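Local coordinates for uncharacterized protein (Staphylococcus aureus subsp. aureus Mu50, PDB 4QXZ) that is of unknown function but pairs a beta-barrel core resembling type VI secretion system proteins with a two-helix pair, at residues D138-S141 / G142-K146. Sequence-based numbering, arbitrary orientation.
Sequences DGLS and GEELK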
ATOM      1  N   ASP A 138     -41.365   1.125  -3.695  1.00 60.64           N
ATOM      2  CA  ASP A 138     -41.211   1.829  -4.965  1.00 59.79           C
ATOM      3  C   ASP A 138     -42.097   1.179  -6.022  1.00 58.67           C
ATOM      4  O   ASP A 138     -42.067   1.588  -7.173  1.00 61.46           O
ATOM      5  CB  ASP A 138     -39.745   1.814  -5.452  1.00 61.22           C
ATOM      6  CG  ASP A 138     -38.779   2.545  -4.505  1.00 70.35           C
ATOM      7  OD1 ASP A 138     -39.239   3.183  -3.516  1.00 68.69           O
ATOM      8  OD2 ASP A 138     -37.545   2.467  -4.752  1.00 72.34           O
ATOM      9  N   GLY A 139     -42.853   0.146  -5.648  1.00 59.54           N
ATOM     10  CA  GLY A 139     -43.826  -0.496  -6.553  1.00 58.50           C
ATOM     11  C   GLY A 139     -43.318  -1.551  -7.535  1.00 56.16           C
ATOM     12  O   GLY A 139     -43.994  -1.856  -8.520  1.00 52.64           O
ATOM     13  N   LEU A 140     -42.144  -2.122  -7.284  1.00 53.09           N
ATOM     14  CA  LEU A 140     -41.578  -3.121  -8.196  1.00 50.61           C
ATOM     15  C   LEU A 140     -42.185  -4.479  -7.926  1.00 44.67           C
ATOM     16  O   LEU A 140     -42.536  -4.774  -6.793  1.00 43.32           O
ATOM     17  CB  LEU A 140     -40.046  -3.200  -8.068  1.00 52.78           C
ATOM     18  CG  LEU A 140     -39.256  -2.123  -8.822  1.00 55.57           C
ATOM     19  CD1 LEU A 140     -37.769  -2.388  -8.674  1.00 55.81           C
ATOM     20  CD2 LEU A 140     -39.637  -2.050 -10.305  1.00 57.74           C
ATOM     21  N   SER A 141     -42.297  -5.299  -8.968  1.00 45.02           N
ATOM     22  CA  SER A 141     -42.890  -6.629  -8.843  1.00 47.83           C
ATOM     23  C   SER A 141     -42.292  -7.627  -9.821  1.00 44.36           C
ATOM     24  O   SER A 141     -41.611  -7.250 -10.776  1.00 40.01           O
ATOM     25  CB  SER A 141     -44.405  -6.560  -9.070  1.00 52.49           C
ATOM     26  OG  SER A 141     -44.700  -6.149 -10.404  1.00 57.17           O
ATOM     27  N   GLY A 142     -42.556  -8.906  -9.561  1.00 43.99           N
ATOM     28  CA  GLY A 142     -42.185  -9.981 -10.468  1.00 43.23           C
ATOM     29  C   GLY A 142     -40.738  -9.897 -10.885  1.00 45.25           C
ATOM     30  O   GLY A 142     -39.850  -9.711 -10.049  1.00 43.93           O
ATOM     31  N   GLU A 143     -40.517  -9.983 -12.190  1.00 49.47           N
ATOM     32  CA  GLU A 143     -39.181 -10.076 -12.769  1.00 49.93           C
ATOM     33  C   GLU A 143     -38.317  -8.830 -12.625  1.00 51.15           C
ATOM     34  O   GLU A 143     -37.104  -8.954 -12.537  1.00 52.66           O
ATOM     35  CB  GLU A 143     -39.292 -10.456 -14.244  1.00 52.50           C
ATOM     36  CG  GLU A 143     -39.877 -11.842 -14.446  1.00 57.86           C
ATOM     37  CD  GLU A 143     -39.100 -12.922 -13.705  1.00 62.70           C
ATOM     38  OE1 GLU A 143     -37.872 -13.016 -13.937  1.00 71.48           O
ATOM     39  OE2 GLU A 143     -39.700 -13.663 -12.889  1.00 57.97           O
ATOM     40  N   GLU A 144     -38.918  -7.643 -12.621  1.00 51.01           N
ATOM     41  CA  GLU A 144     -38.160  -6.405 -12.374  1.00 53.35           C
ATOM     42  C   GLU A 144     -37.642  -6.401 -10.957  1.00 50.07           C
ATOM     43  O   GLU A 144     -36.549  -5.894 -10.693  1.00 44.42           O
ATOM     44  CB  GLU A 144     -39.009  -5.135 -12.563  1.00 55.87           C
ATOM     45  CG  GLU A 144     -38.962  -4.510 -13.949  1.00 63.36           C
ATOM     46  CD  GLU A 144     -39.949  -5.119 -14.938  1.00 75.63           C
ATOM     47  OE1 GLU A 144     -40.714  -6.049 -14.579  1.00 87.42           O
ATOM     48  OE2 GLU A 144     -39.960  -4.660 -16.102  1.00 84.46           O
ATOM     49  N   LEU A 145     -38.463  -6.929 -10.048  1.00 49.93           N
ATOM     50  CA  LEU A 145     -38.109  -7.014  -8.632  1.00 50.11           C
ATOM     51  C   LEU A 145     -36.926  -7.995  -8.397  1.00 50.07           C
ATOM     52  O   LEU A 145     -35.943  -7.613  -7.784  1.00 48.65           O
ATOM     53  CB  LEU A 145     -39.336  -7.379  -7.802  1.00 48.52           C
ATOM     54  CG  LEU A 145     -39.145  -7.583  -6.292  1.00 52.19           C
ATOM     55  CD1 LEU A 145     -38.423  -6.427  -5.610  1.00 50.55           C
ATOM     56  CD2 LEU A 145     -40.502  -7.802  -5.631  1.00 54.42           C
ATOM     57  N   LYS A 146     -37.011  -9.225  -8.916  1.00 49.53           N
ATOM     58  CA  LYS A 146     -35.882 -10.160  -8.888  1.00 48.39           C
ATOM     59  C   LYS A 146     -34.623  -9.563  -9.526  1.00 47.79           C
ATOM     60  O   LYS A 146     -33.500  -9.812  -9.065  1.00 46.04           O
ATOM     61  CB  LYS A 146     -36.212 -11.458  -9.625  1.00 46.79           C
ATOM     62  CG  LYS A 146     -37.201 -12.365  -8.919  1.00 49.24           C
ATOM     63  CD  LYS A 146     -38.224 -12.973  -9.879  1.00 52.22           C
ATOM     64  CE  LYS A 146     -37.839 -14.350 -10.367  1.00 55.96           C
ATOM     65  NZ  LYS A 146     -38.966 -15.050 -11.051  1.00 56.71           N
TER
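Leu-140 and Ser-141 meet the first turn of helix 142-155 in an alpha-helical hairpin, a worked example of how two successive helices are joined by a short, exposed turn. Gly-139 ends helix 127-137 in a Schellman motif, its positive phi of 83°, which favours glycine, taking the chain out of the helix, and the extended backbone of Leu-140 and Ser-141 then leads to the second helix. The side chain of Leu-140 lies across that of Glu-144 at about a right angle, with CD2 of Leu-140 3.9 Å from CB of Glu-144. Alongside, Leu-140 CB and Leu-145 CB stand 4.2 Å apart. With CG of Leu-145 opposite its backbone N (chi1 177°), its CD2 rests 3.8 Å from the carbonyl O of Leu-140. Both leucines also touch Leu-135 on helix 127-137, and Leu-145 reaches Leu-132 as well, which extends this small apolar patch onto the preceding helix. At Ser-141 the backbone takes over: its carbonyl O accepts the N-H of Leu-145 at 3.2 Å. A second, weak bond comes from Glu-144 N. The CB of Leu-145 packs against the same peptide, 3.6 Å from Ser-141 C. The Ser-141 carbonyl thus receives one sound bond and one weak one from the start of the helix, while the leucines add apolar contacts to the preceding helix.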